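Local coordinates for protein enoyl-CoA hydratase/isomerase (Mycobacterium avium, PDB 3P5M) that probably binds acyl-coenzyme A thioesters and catalyses hydration or isomerisation of enoyl-CoA substrates, at residues K93-G101 with Y183-V194; A119-T130 with M156-A165. All blocks are in the same frame, centred on the assembly; numbering follows the deposited sequence. Where two conformers were deposited one is given.

Interaction 1: residues K93-G101 with Y183-V194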
ATOM      1  N   LYS B  93      13.929   6.854  30.610  1.00 12.68           N
ATOM      2  CA  LYS B  93      13.029   5.714  30.713  1.00 12.68           C
ATOM      3  C   LYS B  93      11.980   5.800  29.625  1.00 11.72           C
ATOM      4  O   LYS B  93      11.585   6.909  29.217  1.00 12.34           O
ATOM      5  CB  LYS B  93      12.340   5.725  32.085  1.00 12.98           C
ATOM      6  CG  LYS B  93      13.292   5.443  33.244  1.00 13.76           C
ATOM      7  CD  LYS B  93      12.614   5.553  34.627  1.00 13.09           C
ATOM      8  CE  LYS B  93      13.654   5.393  35.765  1.00 13.68           C
ATOM      9  NZ  LYS B  93      13.016   5.191  37.112  1.00 14.13           N
ATOM     10  N   PRO B  94      11.551   4.650  29.109  1.00 11.10           N
ATOM     11  CA  PRO B  94      10.592   4.676  28.011  1.00 11.04           C
ATOM     12  C   PRO B  94       9.230   5.258  28.418  1.00 11.08           C
ATOM     13  O   PRO B  94       8.738   4.990  29.520  1.00 10.87           O
ATOM     14  CB  PRO B  94      10.459   3.196  27.606  1.00 11.20           C
ATOM     15  CG  PRO B  94      10.981   2.432  28.816  1.00 12.14           C
ATOM     16  CD  PRO B  94      12.027   3.282  29.408  1.00 10.34           C
ATOM     17  N   VAL B  95       8.669   6.089  27.537  1.00 10.48           N
ATOM     18  CA  VAL B  95       7.384   6.767  27.774  1.00 10.45           C
ATOM     19  C   VAL B  95       6.489   6.326  26.614  1.00 10.85           C
ATOM     20  O   VAL B  95       6.863   6.512  25.437  1.00  9.13           O
ATOM     21  CB  VAL B  95       7.533   8.317  27.743  1.00 10.42           C
ATOM     22  CG1 VAL B  95       6.215   9.018  28.027  1.00 10.07           C
ATOM     23  CG2 VAL B  95       8.575   8.791  28.788  1.00 12.04           C
ATOM     24  N   ILE B  96       5.343   5.726  26.948  1.00 11.16           N
ATOM     25  CA  ILE B  96       4.397   5.259  25.948  1.00 11.75           C
ATOM     26  C   ILE B  96       3.111   6.059  25.983  1.00 11.86           C
ATOM     27  O   ILE B  96       2.480   6.191  27.032  1.00 12.29           O
ATOM     28  CB  ILE B  96       4.117   3.731  26.116  1.00 12.98           C
ATOM     29  CG1 ILE B  96       5.388   2.958  25.846  1.00 11.21           C
ATOM     30  CG2 ILE B  96       2.998   3.228  25.193  1.00 12.85           C
ATOM     31  CD1 ILE B  96       5.687   2.056  26.923  1.00 15.93           C
ATOM     32  N   ALA B  97       2.730   6.599  24.823  1.00 11.03           N
ATOM     33  CA  ALA B  97       1.420   7.213  24.666  1.00 10.56           C
ATOM     34  C   ALA B  97       0.399   6.172  24.160  1.00 10.54           C
ATOM     35  O   ALA B  97       0.585   5.582  23.117  1.00  9.49           O
ATOM     36  CB  ALA B  97       1.512   8.433  23.719  1.00 10.15           C
ATOM     37  N   GLY B  98      -0.664   5.921  24.923  1.00  9.67           N
ATOM     38  CA  GLY B  98      -1.770   5.144  24.392  1.00 10.07           C
ATOM     39  C   GLY B  98      -2.770   6.184  23.947  1.00 10.33           C
ATOM     40  O   GLY B  98      -3.352   6.878  24.764  1.00 10.88           O
ATOM     41  N   VAL B  99      -2.940   6.336  22.651  1.00 10.45           N
ATOM     42  CA  VAL B  99      -3.776   7.414  22.111  1.00 10.90           C
ATOM     43  C   VAL B  99      -5.101   6.862  21.554  1.00 11.97           C
ATOM     44  O   VAL B  99      -5.127   6.116  20.556  1.00 10.42           O
ATOM     45  CB  VAL B  99      -3.060   8.180  20.988  1.00 11.16           C
ATOM     46  CG1 VAL B  99      -3.952   9.295  20.433  1.00 11.93           C
ATOM     47  CG2 VAL B  99      -1.747   8.784  21.489  1.00 10.75           C
ATOM     48  N   HIS B 100      -6.203   7.247  22.187  1.00 11.90           N
ATOM     49  CA  HIS B 100      -7.518   6.942  21.618  1.00 13.33           C
ATOM     50  C   HIS B 100      -8.135   8.308  21.298  1.00 13.52           C
ATOM     51  O   HIS B 100      -7.745   9.325  21.873  1.00 15.38           O
ATOM     52  CB  HIS B 100      -8.367   6.139  22.627  1.00 12.65           C
ATOM     53  CG  HIS B 100      -8.987   6.993  23.681  1.00 17.28           C
ATOM     54  ND1 HIS B 100      -8.233   7.690  24.610  1.00 16.49           N
ATOM     55  CD2 HIS B 100     -10.288   7.318  23.921  1.00 17.48           C
ATOM     56  CE1 HIS B 100      -9.042   8.405  25.377  1.00 18.46           C
ATOM     57  NE2 HIS B 100     -10.290   8.196  24.982  1.00 20.22           N
ATOM     58  N   GLY B 101      -9.071   8.367  20.364  1.00 13.05           N
ATOM     59  CA  GLY B 101      -9.687   9.643  20.028  1.00 12.50           C
ATOM     60  C   GLY B 101      -8.729  10.742  19.593  1.00 12.32           C
ATOM     61  O   GLY B 101      -7.620  10.472  19.068  1.00 11.89           O
ATOM     62  N   TYR B 183      -7.184  -2.584  20.836  1.00 13.40           N
ATOM     63  CA  TYR B 183      -6.358  -1.475  21.277  1.00 12.95           C
ATOM     64  C   TYR B 183      -5.810  -1.686  22.702  1.00 13.27           C
ATOM     65  O   TYR B 183      -4.594  -1.559  22.936  1.00 11.26           O
ATOM     66  CB  TYR B 183      -7.159  -0.158  21.176  1.00 12.90           C
ATOM     67  CG  TYR B 183      -6.541   0.985  21.980  1.00 15.19           C
ATOM     68  CD1 TYR B 183      -5.309   1.532  21.627  1.00 12.63           C
ATOM     69  CD2 TYR B 183      -7.202   1.507  23.090  1.00 15.33           C
ATOM     70  CE1 TYR B 183      -4.738   2.587  22.377  1.00 14.33           C
ATOM     71  CE2 TYR B 183      -6.663   2.556  23.839  1.00 13.37           C
ATOM     72  CZ  TYR B 183      -5.426   3.093  23.478  1.00 15.89           C
ATOM     73  OH  TYR B 183      -4.888   4.124  24.237  1.00 12.70           O
ATOM     74  N   GLU B 184      -6.723  -1.971  23.637  1.00 13.19           N
ATOM     75  CA  GLU B 184      -6.402  -2.111  25.051  1.00 15.15           C
ATOM     76  C   GLU B 184      -5.421  -3.259  25.269  1.00 15.21           C
ATOM     77  O   GLU B 184      -4.440  -3.120  26.014  1.00 14.81           O
ATOM     78  CB  GLU B 184      -7.690  -2.324  25.903  1.00 15.39           C
ATOM     79  CG  GLU B 184      -8.506  -1.054  26.149  1.00 18.59           C
ATOM     80  CD  GLU B 184      -9.435  -0.694  24.961  1.00 27.32           C
ATOM     81  OE1 GLU B 184      -9.436  -1.420  23.921  1.00 26.87           O
ATOM     82  OE2 GLU B 184     -10.166   0.331  25.062  1.00 29.60           O
ATOM     83  N   SER B 185      -5.690  -4.383  24.604  1.00 15.56           N
ATOM     84  CA  SER B 185      -4.889  -5.588  24.776  0.70 16.29           C
ATOM     85  C   SER B 185      -3.488  -5.386  24.215  1.00 16.08           C
ATOM     86  O   SER B 185      -2.497  -5.805  24.841  1.00 16.29           O
ATOM     87  CB  SER B 185      -5.560  -6.777  24.095  0.70 16.87           C
ATOM     88  OG  SER B 185      -4.623  -7.822  23.918  0.70 19.30           O
ATOM     89  N   VAL B 186      -3.406  -4.719  23.061  1.00 14.34           N
ATOM     90  CA  VAL B 186      -2.105  -4.414  22.445  1.00 13.75           C
ATOM     91  C   VAL B 186      -1.300  -3.437  23.303  1.00 13.76           C
ATOM     92  O   VAL B 186      -0.157  -3.701  23.602  1.00 13.90           O
ATOM     93  CB  VAL B 186      -2.217  -3.943  20.980  1.00 12.77           C
ATOM     94  CG1 VAL B 186      -0.872  -3.470  20.454  1.00 13.86           C
ATOM     95  CG2 VAL B 186      -2.677  -5.109  20.121  1.00 12.22           C
ATOM     96  N   LEU B 187      -1.946  -2.380  23.759  1.00 12.98           N
ATOM     97  CA  LEU B 187      -1.382  -1.448  24.690  1.00 12.92           C
ATOM     98  C   LEU B 187      -0.801  -2.171  25.927  1.00 12.40           C
ATOM     99  O   LEU B 187       0.363  -1.948  26.291  1.00 10.71           O
ATOM    100  CB  LEU B 187      -2.425  -0.387  25.080  1.00 13.61           C
ATOM    101  CG  LEU B 187      -1.886   0.733  25.992  1.00 16.35           C
ATOM    102  CD1 LEU B 187      -0.733   1.467  25.353  1.00 16.04           C
ATOM    103  CD2 LEU B 187      -2.963   1.709  26.466  1.00 13.94           C
ATOM    104  N   THR B 188      -1.607  -3.074  26.507  1.00 13.03           N
ATOM    105  CA  THR B 188      -1.173  -3.890  27.654  1.00 13.56           C
ATOM    106  C   THR B 188       0.058  -4.710  27.272  1.00 13.42           C
ATOM    107  O   THR B 188       1.041  -4.737  28.026  1.00 12.97           O
ATOM    108  CB  THR B 188      -2.294  -4.842  28.176  1.00 13.81           C
ATOM    109  OG1 THR B 188      -3.425  -4.064  28.559  1.00 15.51           O
ATOM    110  CG2 THR B 188      -1.809  -5.671  29.361  1.00 13.60           C
ATOM    111  N   ASP B 189       0.009  -5.363  26.107  1.00 13.57           N
ATOM    112  CA  ASP B 189       1.135  -6.189  25.672  1.00 13.56           C
ATOM    113  C   ASP B 189       2.402  -5.370  25.595  1.00 13.20           C
ATOM    114  O   ASP B 189       3.409  -5.769  26.155  1.00 13.04           O
ATOM    115  CB  ASP B 189       0.877  -6.835  24.328  1.00 14.19           C
ATOM    116  CG  ASP B 189      -0.138  -7.976  24.396  1.00 18.59           C
ATOM    117  OD1 ASP B 189      -0.615  -8.342  25.489  1.00 22.68           O
ATOM    118  OD2 ASP B 189      -0.476  -8.521  23.319  1.00 23.45           O
ATOM    119  N   VAL B 190       2.343  -4.218  24.916  1.00 12.11           N
ATOM    120  CA  VAL B 190       3.523  -3.354  24.740  1.00 11.87           C
ATOM    121  C   VAL B 190       4.019  -2.797  26.106  1.00 12.35           C
ATOM    122  O   VAL B 190       5.208  -2.800  26.394  1.00 11.43           O
ATOM    123  CB  VAL B 190       3.195  -2.227  23.704  1.00 11.95           C
ATOM    124  CG1 VAL B 190       4.233  -1.063  23.725  1.00 12.66           C
ATOM    125  CG2 VAL B 190       3.089  -2.827  22.301  1.00 10.19           C
ATOM    126  N   LEU B 191       3.104  -2.323  26.946  1.00 12.31           N
ATOM    127  CA  LEU B 191       3.497  -1.812  28.244  1.00 13.93           C
ATOM    128  C   LEU B 191       4.160  -2.925  29.086  1.00 14.99           C
ATOM    129  O   LEU B 191       5.258  -2.726  29.644  1.00 15.20           O
ATOM    130  CB  LEU B 191       2.294  -1.223  28.962  1.00 14.48           C
ATOM    131  CG  LEU B 191       2.549  -0.320  30.169  1.00 18.74           C
ATOM    132  CD1 LEU B 191       3.330   0.978  29.782  1.00 19.37           C
ATOM    133  CD2 LEU B 191       1.192  -0.012  30.869  1.00 21.62           C
ATOM    134  N   ARG B 192       3.529  -4.094  29.161  1.00 14.06           N
ATOM    135  CA  ARG B 192       4.158  -5.208  29.863  1.00 15.61           C
ATOM    136  C   ARG B 192       5.592  -5.454  29.373  1.00 14.82           C
ATOM    137  O   ARG B 192       6.518  -5.548  30.178  1.00 14.96           O
ATOM    138  CB  ARG B 192       3.322  -6.511  29.776  1.00 16.31           C
ATOM    139  CG  ARG B 192       4.110  -7.813  30.188  1.00 20.57           C
ATOM    140  CD  ARG B 192       3.462  -9.140  29.628  1.00 28.59           C
ATOM    141  NE  ARG B 192       3.040  -8.973  28.223  1.00 34.93           N
ATOM    142  CZ  ARG B 192       3.841  -9.062  27.157  1.00 35.83           C
ATOM    143  NH1 ARG B 192       5.138  -9.368  27.297  1.00 36.02           N
ATOM    144  NH2 ARG B 192       3.337  -8.862  25.941  1.00 35.53           N
ATOM    145  N   SER B 193       5.767  -5.592  28.073  1.00 14.17           N
ATOM    146  CA  SER B 193       7.060  -5.973  27.537  1.00 15.48           C
ATOM    147  C   SER B 193       8.187  -4.915  27.738  1.00 15.40           C
ATOM    148  O   SER B 193       9.310  -5.235  28.160  1.00 14.99           O
ATOM    149  CB  SER B 193       6.936  -6.337  26.077  1.00 15.49           C
ATOM    150  OG  SER B 193       8.234  -6.280  25.541  1.00 19.74           O
ATOM    151  N   VAL B 194       7.867  -3.667  27.434  1.00 15.37           N
ATOM    152  CA  VAL B 194       8.747  -2.518  27.665  1.00 16.04           C
ATOM    153  C   VAL B 194       9.135  -2.323  29.167  1.00 16.23           C
ATOM    154  O   VAL B 194      10.316  -2.246  29.491  1.00 16.20           O
ATOM    155  CB  VAL B 194       8.098  -1.260  27.032  1.00 15.58           C
ATOM    156  CG1 VAL B 194       8.826   0.012  27.396  1.00 17.28           C
ATOM    157  CG2 VAL B 194       8.094  -1.417  25.539  1.00 14.68           C
TER
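In the main mixed sheet of the crotonase fold, the strand carrying Ile96 and Gly98 is covered on one side by the helix carrying Tyr183, Leu187, Leu191 and Val194. Strand 95-99 and helix 183-194 run antiparallel at 176°, their axes 10.0 Å apart. Just before the N-terminal end of the strand the Pro94 ring slides past Val194, CG lying 3.5 Å from Val194 CG1. The same methyl meets Ile96 tip to tip, with Ile96 CD1 3.8 Å from Val194 CG1. Ile96 spans two further helical positions: its CD1 also touches Leu191 CD1 at 3.9 Å, while chi1 of -65° puts CG1 beside the backbone N and leaves CG2 anti to it, where it passes Leu187 CD1 at 4.1 Å. Leu187 itself leaves the helix with CG anti to N (chi1 -175°), which carries CD1 to 3.9 Å from Gly98 CA. With no side chain at Gly98, both Leu187 and the Tyr183 hydroxyl come right down onto the strand backbone. Tyr183 OH sits 3.0 Å from Gly98 C, the carbonyl carbon lying at the ring edge near its plane; the angles to Gly98 O and Val99 N are too poor for hydrogen bonds. His100 CB approaches Tyr183 CE2 obliquely at 4.1 Å, but its imidazole turns off the helix and NE2 bonds to Gly60 O. Leu55 of the adjacent strand packs against Leu187 and Leu191, while Val118 touches Leu187 and Leu116 touches Val194, so the helix spans three strands. Cohesion between strand and helix is thus mainly that of aliphatic groups in van der Waals contact, and the tyrosine hydroxyl lies against the strand backbone without the angles of a hydrogen bond to it.

Interaction 2: residues A119-T130 with M156-A165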
ATOM      1  N   ALA B 119      -1.809   3.617  18.988  1.00  8.33           N
ATOM      2  CA  ALA B 119      -2.963   4.392  18.566  1.00  8.34           C
ATOM      3  C   ALA B 119      -4.165   3.478  18.349  1.00  8.43           C
ATOM      4  O   ALA B 119      -4.046   2.435  17.691  1.00  8.44           O
ATOM      5  CB  ALA B 119      -2.633   5.189  17.266  1.00  8.25           C
ATOM      6  N   ALA B 120      -5.305   3.877  18.929  1.00  8.52           N
ATOM      7  CA  ALA B 120      -6.588   3.203  18.711  1.00  8.63           C
ATOM      8  C   ALA B 120      -7.045   3.476  17.290  1.00  8.59           C
ATOM      9  O   ALA B 120      -6.710   4.565  16.736  1.00  9.86           O
ATOM     10  CB  ALA B 120      -7.621   3.727  19.734  1.00  8.89           C
ATOM     11  N   PRO B 121      -7.823   2.545  16.696  1.00  8.66           N
ATOM     12  CA  PRO B 121      -8.269   2.630  15.270  1.00  8.64           C
ATOM     13  C   PRO B 121      -8.981   3.919  14.901  1.00  8.91           C
ATOM     14  O   PRO B 121      -8.730   4.488  13.805  1.00  8.93           O
ATOM     15  CB  PRO B 121      -9.225   1.432  15.082  1.00  8.76           C
ATOM     16  CG  PRO B 121      -9.134   0.615  16.320  1.00  9.92           C
ATOM     17  CD  PRO B 121      -8.191   1.253  17.322  1.00  8.77           C
ATOM     18  N   ALA B 122      -9.832   4.399  15.800  1.00  9.27           N
ATOM     19  CA  ALA B 122     -10.561   5.646  15.549  1.00  9.82           C
ATOM     20  C   ALA B 122      -9.784   6.887  16.023  1.00 10.03           C
ATOM     21  O   ALA B 122     -10.331   8.011  16.040  1.00 10.41           O
ATOM     22  CB  ALA B 122     -11.960   5.576  16.204  1.00  9.08           C
ATOM     23  N   SER B 123      -8.520   6.710  16.402  1.00  9.85           N
ATOM     24  CA  SER B 123      -7.734   7.875  16.896  1.00  9.32           C
ATOM     25  C   SER B 123      -7.227   8.712  15.718  1.00  9.00           C
ATOM     26  O   SER B 123      -7.284   8.251  14.583  1.00  8.86           O
ATOM     27  CB  SER B 123      -6.638   7.490  17.887  1.00  8.50           C
ATOM     28  OG  SER B 123      -5.571   6.771  17.290  1.00  9.86           O
ATOM     29  N   TYR B 124      -6.887   9.980  15.971  1.00  8.45           N
ATOM     30  CA  TYR B 124      -6.309  10.849  14.932  1.00  8.77           C
ATOM     31  C   TYR B 124      -5.431  11.961  15.503  1.00  9.10           C
ATOM     32  O   TYR B 124      -5.512  12.308  16.699  1.00  8.82           O
ATOM     33  CB  TYR B 124      -7.404  11.467  14.050  1.00  8.46           C
ATOM     34  CG  TYR B 124      -8.357  12.376  14.770  1.00  8.59           C
ATOM     35  CD1 TYR B 124      -8.131  13.758  14.809  1.00  9.58           C
ATOM     36  CD2 TYR B 124      -9.491  11.875  15.405  1.00  8.70           C
ATOM     37  CE1 TYR B 124      -9.017  14.615  15.438  1.00 11.54           C
ATOM     38  CE2 TYR B 124     -10.406  12.736  16.052  1.00 10.96           C
ATOM     39  CZ  TYR B 124     -10.154  14.088  16.052  1.00 11.60           C
ATOM     40  OH  TYR B 124     -11.017  14.931  16.660  1.00 17.54           O
ATOM     41  N   PHE B 125      -4.628  12.535  14.609  1.00 10.09           N
ATOM     42  CA  PHE B 125      -3.561  13.480  14.948  1.00 10.27           C
ATOM     43  C   PHE B 125      -3.792  14.682  14.062  1.00 11.21           C
ATOM     44  O   PHE B 125      -4.014  14.549  12.846  1.00 11.78           O
ATOM     45  CB  PHE B 125      -2.208  12.816  14.688  1.00 10.77           C
ATOM     46  CG  PHE B 125      -2.002  11.553  15.492  1.00 10.12           C
ATOM     47  CD1 PHE B 125      -1.324  11.585  16.721  1.00  9.55           C
ATOM     48  CD2 PHE B 125      -2.531  10.362  15.066  1.00 10.37           C
ATOM     49  CE1 PHE B 125      -1.170  10.434  17.482  1.00  9.62           C
ATOM     50  CE2 PHE B 125      -2.394   9.209  15.807  1.00  8.83           C
ATOM     51  CZ  PHE B 125      -1.702   9.233  17.023  1.00 11.38           C
ATOM     52  N   GLN B 126      -3.799  15.870  14.659  1.00 10.66           N
ATOM     53  CA  GLN B 126      -4.218  17.019  13.902  1.00 10.90           C
ATOM     54  C   GLN B 126      -3.626  18.299  14.489  1.00 10.96           C
ATOM     55  O   GLN B 126      -3.700  18.525  15.689  1.00 11.33           O
ATOM     56  CB  GLN B 126      -5.744  17.129  13.936  1.00  9.94           C
ATOM     57  CG  GLN B 126      -6.311  18.292  13.089  1.00 10.07           C
ATOM     58  CD  GLN B 126      -7.806  18.574  13.380  1.00 13.46           C
ATOM     59  OE1 GLN B 126      -8.305  18.222  14.437  1.00 10.60           O
ATOM     60  NE2 GLN B 126      -8.504  19.205  12.432  1.00 11.05           N
ATOM     61  N   LEU B 127      -3.058  19.121  13.616  1.00 10.85           N
ATOM     62  CA  LEU B 127      -2.573  20.460  14.003  1.00 11.87           C
ATOM     63  C   LEU B 127      -3.692  21.451  13.665  1.00 12.90           C
ATOM     64  O   LEU B 127      -3.677  22.115  12.616  1.00 12.11           O
ATOM     65  CB  LEU B 127      -1.267  20.791  13.278  1.00 10.67           C
ATOM     66  CG  LEU B 127      -0.089  19.831  13.484  1.00  9.10           C
ATOM     67  CD1 LEU B 127       1.168  20.287  12.700  1.00  8.32           C
ATOM     68  CD2 LEU B 127       0.243  19.667  14.974  1.00 12.46           C
ATOM     69  N   ALA B 128      -4.699  21.506  14.530  1.00 14.04           N
ATOM     70  CA  ALA B 128      -5.841  22.374  14.249  1.00 16.80           C
ATOM     71  C   ALA B 128      -5.566  23.846  14.555  1.00 18.40           C
ATOM     72  O   ALA B 128      -6.453  24.668  14.401  1.00 21.01           O
ATOM     73  CB  ALA B 128      -7.105  21.903  14.979  1.00 16.01           C
ATOM     74  N   PHE B 129      -4.351  24.195  14.954  1.00 19.45           N
ATOM     75  CA  PHE B 129      -4.109  25.552  15.430  1.00 20.97           C
ATOM     76  C   PHE B 129      -4.517  26.601  14.396  1.00 20.48           C
ATOM     77  O   PHE B 129      -5.155  27.595  14.747  1.00 20.25           O
ATOM     78  CB  PHE B 129      -2.630  25.791  15.797  1.00 21.89           C
ATOM     79  CG  PHE B 129      -1.950  24.658  16.533  1.00 24.67           C
ATOM     80  CD1 PHE B 129      -1.692  24.767  17.908  1.00 25.39           C
ATOM     81  CD2 PHE B 129      -1.502  23.512  15.848  1.00 24.31           C
ATOM     82  CE1 PHE B 129      -1.044  23.761  18.589  1.00 23.67           C
ATOM     83  CE2 PHE B 129      -0.826  22.497  16.525  1.00 26.28           C
ATOM     84  CZ  PHE B 129      -0.588  22.623  17.914  1.00 25.63           C
ATOM     85  N   THR B 130      -4.150  26.388  13.123  1.00 20.52           N
ATOM     86  CA  THR B 130      -4.378  27.405  12.088  1.00 19.96           C
ATOM     87  C   THR B 130      -5.832  27.734  11.875  1.00 20.07           C
ATOM     88  O   THR B 130      -6.140  28.791  11.312  1.00 20.83           O
ATOM     89  CB  THR B 130      -3.709  27.092  10.714  1.00 20.17           C
ATOM     90  OG1 THR B 130      -3.998  25.755  10.312  1.00 20.64           O
ATOM     91  CG2 THR B 130      -2.205  27.274  10.782  1.00 20.78           C
ATOM     92  N   MET B 156       0.078  19.157   7.183  1.00  8.37           N
ATOM     93  CA  MET B 156      -0.616  19.081   8.469  1.00  9.35           C
ATOM     94  C   MET B 156      -0.832  20.476   9.060  1.00 10.14           C
ATOM     95  O   MET B 156      -1.926  20.799   9.507  1.00  9.50           O
ATOM     96  CB  MET B 156       0.164  18.239   9.470  1.00  8.91           C
ATOM     97  CG  MET B 156      -0.037  16.751   9.232  1.00  9.55           C
ATOM     98  SD  MET B 156       0.757  15.781  10.511  1.00 13.27           S
ATOM     99  CE  MET B 156      -0.442  15.977  11.820  1.00 11.54           C
ATOM    100  N   ALA B 157       0.218  21.296   9.021  1.00 11.05           N
ATOM    101  CA  ALA B 157       0.187  22.586   9.703  1.00 12.55           C
ATOM    102  C   ALA B 157      -0.624  23.596   8.911  1.00 13.09           C
ATOM    103  O   ALA B 157      -1.405  24.318   9.486  1.00 13.76           O
ATOM    104  CB  ALA B 157       1.603  23.122   9.973  1.00 11.82           C
ATOM    105  N   MET B 158      -0.449  23.624   7.601  1.00 13.69           N
ATOM    106  CA  MET B 158      -1.156  24.588   6.774  1.00 14.82           C
ATOM    107  C   MET B 158      -2.619  24.257   6.463  1.00 14.30           C
ATOM    108  O   MET B 158      -3.423  25.187   6.288  1.00 14.38           O
ATOM    109  CB  MET B 158      -0.370  24.879   5.519  1.00 14.82           C
ATOM    110  CG  MET B 158       0.821  25.745   5.877  1.00 19.28           C
ATOM    111  SD  MET B 158       1.913  26.105   4.541  1.00 23.14           S
ATOM    112  CE  MET B 158       0.795  26.324   3.194  1.00 24.87           C
ATOM    113  N   THR B 159      -2.984  22.977   6.412  1.00 13.55           N
ATOM    114  CA  THR B 159      -4.386  22.622   6.073  1.00 13.67           C
ATOM    115  C   THR B 159      -5.241  22.258   7.284  1.00 13.15           C
ATOM    116  O   THR B 159      -6.487  22.171   7.194  1.00 13.02           O
ATOM    117  CB  THR B 159      -4.473  21.438   5.064  1.00 13.66           C
ATOM    118  OG1 THR B 159      -4.056  20.229   5.707  1.00 17.86           O
ATOM    119  CG2 THR B 159      -3.667  21.687   3.856  1.00 13.35           C
ATOM    120  N   ALA B 160      -4.582  22.016   8.413  1.00 12.89           N
ATOM    121  CA  ALA B 160      -5.261  21.573   9.636  1.00 12.95           C
ATOM    122  C   ALA B 160      -6.100  20.257   9.472  1.00 12.95           C
ATOM    123  O   ALA B 160      -7.072  20.047  10.191  1.00 12.94           O
ATOM    124  CB  ALA B 160      -6.119  22.733  10.231  1.00 13.48           C
ATOM    125  N   GLU B 161      -5.706  19.377   8.547  1.00 12.41           N
ATOM    126  CA  GLU B 161      -6.469  18.139   8.289  1.00 13.07           C
ATOM    127  C   GLU B 161      -6.221  17.143   9.393  1.00 12.06           C
ATOM    128  O   GLU B 161      -5.125  17.117   9.977  1.00 11.35           O
ATOM    129  CB  GLU B 161      -6.089  17.507   6.926  1.00 13.17           C
ATOM    130  CG  GLU B 161      -6.641  18.276   5.741  1.00 19.33           C
ATOM    131  CD  GLU B 161      -5.869  18.048   4.424  1.00 23.91           C
ATOM    132  OE1 GLU B 161      -4.994  17.164   4.346  1.00 27.74           O
ATOM    133  OE2 GLU B 161      -6.139  18.784   3.468  1.00 25.51           O
ATOM    134  N   LYS B 162      -7.235  16.328   9.677  1.00 10.94           N
ATOM    135  CA  LYS B 162      -7.110  15.211  10.598  1.00  9.83           C
ATOM    136  C   LYS B 162      -6.331  14.109   9.890  1.00  9.76           C
ATOM    137  O   LYS B 162      -6.633  13.769   8.743  1.00  8.53           O
ATOM    138  CB  LYS B 162      -8.497  14.665  10.991  1.00 10.71           C
ATOM    139  CG  LYS B 162      -9.283  15.618  11.928  1.00 10.10           C
ATOM    140  CD  LYS B 162     -10.690  15.076  12.248  1.00 11.87           C
ATOM    141  CE  LYS B 162     -11.542  16.178  12.889  1.00 13.41           C
ATOM    142  NZ  LYS B 162     -12.947  15.724  13.044  1.00 16.65           N
ATOM    143  N   ILE B 163      -5.327  13.555  10.578  1.00  8.32           N
ATOM    144  CA  ILE B 163      -4.623  12.384  10.069  1.00  8.25           C
ATOM    145  C   ILE B 163      -5.045  11.163  10.864  1.00  8.25           C
ATOM    146  O   ILE B 163      -4.810  11.097  12.078  1.00  8.23           O
ATOM    147  CB  ILE B 163      -3.093  12.567  10.195  1.00  8.17           C
ATOM    148  CG1 ILE B 163      -2.663  13.962   9.652  1.00  8.19           C
ATOM    149  CG2 ILE B 163      -2.368  11.376   9.550  1.00  8.12           C
ATOM    150  CD1 ILE B 163      -3.087  14.249   8.140  1.00  8.25           C
ATOM    151  N   SER B 164      -5.614  10.176  10.181  1.00  8.28           N
ATOM    152  CA  SER B 164      -6.126   8.972  10.829  1.00  8.47           C
ATOM    153  C   SER B 164      -5.005   8.202  11.492  1.00  8.23           C
ATOM    154  O   SER B 164      -3.829   8.346  11.116  1.00  8.17           O
ATOM    155  CB  SER B 164      -6.792   8.058   9.798  1.00  9.10           C
ATOM    156  OG  SER B 164      -5.807   7.482   8.944  1.00  8.60           O
ATOM    157  N   ALA B 165      -5.350   7.401  12.486  1.00  8.26           N
ATOM    158  CA  ALA B 165      -4.334   6.513  13.066  1.00  8.35           C
ATOM    159  C   ALA B 165      -3.652   5.676  11.984  1.00  8.20           C
ATOM    160  O   ALA B 165      -2.456   5.570  11.992  1.00  8.67           O
ATOM    161  CB  ALA B 165      -4.927   5.610  14.117  1.00  8.29           C
TER
HETATM  162  O   HOH W   1      -3.163  18.756  10.768  1.00  8.44           O
HETATM  163  O   HOH W   2      -2.007  24.151  12.238  1.00 25.53           O
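Phe125 and Ile163 form the hydrogen-bonded pair of a short antiparallel ribbon, with Phe125 N to Ile163 O at 2.9 Å and Ile163 N to Phe125 O at 2.8 Å. Packing is close at one end of it, where the methyl of Ala165 fits into the type I turn from Ala120 to Ser123, its CB 3.3 Å from Ala120 O. That carbonyl also accepts the backbone N-H of Ser123. Leu127 fills another buried spot, CD1 resting 3.9 Å from Ala157 CA in helix 156-159. Gln126, its CG anti to the backbone N (chi1 -177°), extends beyond CG until NE2 donates almost straight (172°) to Ala160 O at 2.8 Å, the oxygen lying in the amide plane. The side bearing Tyr124 and Lys162 faces a second subunit: Lys162 crosses the Tyr124 ring, its CD over one face in a CH-pi contact, 3.9 Å from the ring centroid, and its ammonium continues to a salt bridge with Asp181 of that subunit. The looser part is the end from Leu127 to Thr130, where water replaces direct backbone pairing. One water joins Leu127 N to Met156 O and Glu161 O; another links Leu127 O and Thr130 N to Ala157 O, which also accepts from Thr130 OG1 at 3.1 Å. A two-strand ribbon that gives way to water-bridged chain beside a helix end here forms the edge of the small three-stranded sheet that accompanies the main sheet in the crotonase fold.

How the interactions relate
Interactions 1 and 2 have centres about 20 Å apart, yet they meet where strand 95-99 leaves the main sheet. Val99 O lies 2.8 Å from Ala120 N, and Gly101 O lies 3.2 Å from Tyr124 N, both probable hydrogen bonds, so segment 93-101 hands over directly to segment 119-130. Interaction 2 falls between the two halves of interaction 1 in the sequence. Assembly brings them together again, since Met158 of interaction 2 packs on Pro94 of a third subunit. Strand 102-104 continues from Gly101 and pairs with strand 124-126; in relatives, the glycine-rich turn between strand 102-104 and helix 106-113 helps form the oxyanion hole, and probably does so here.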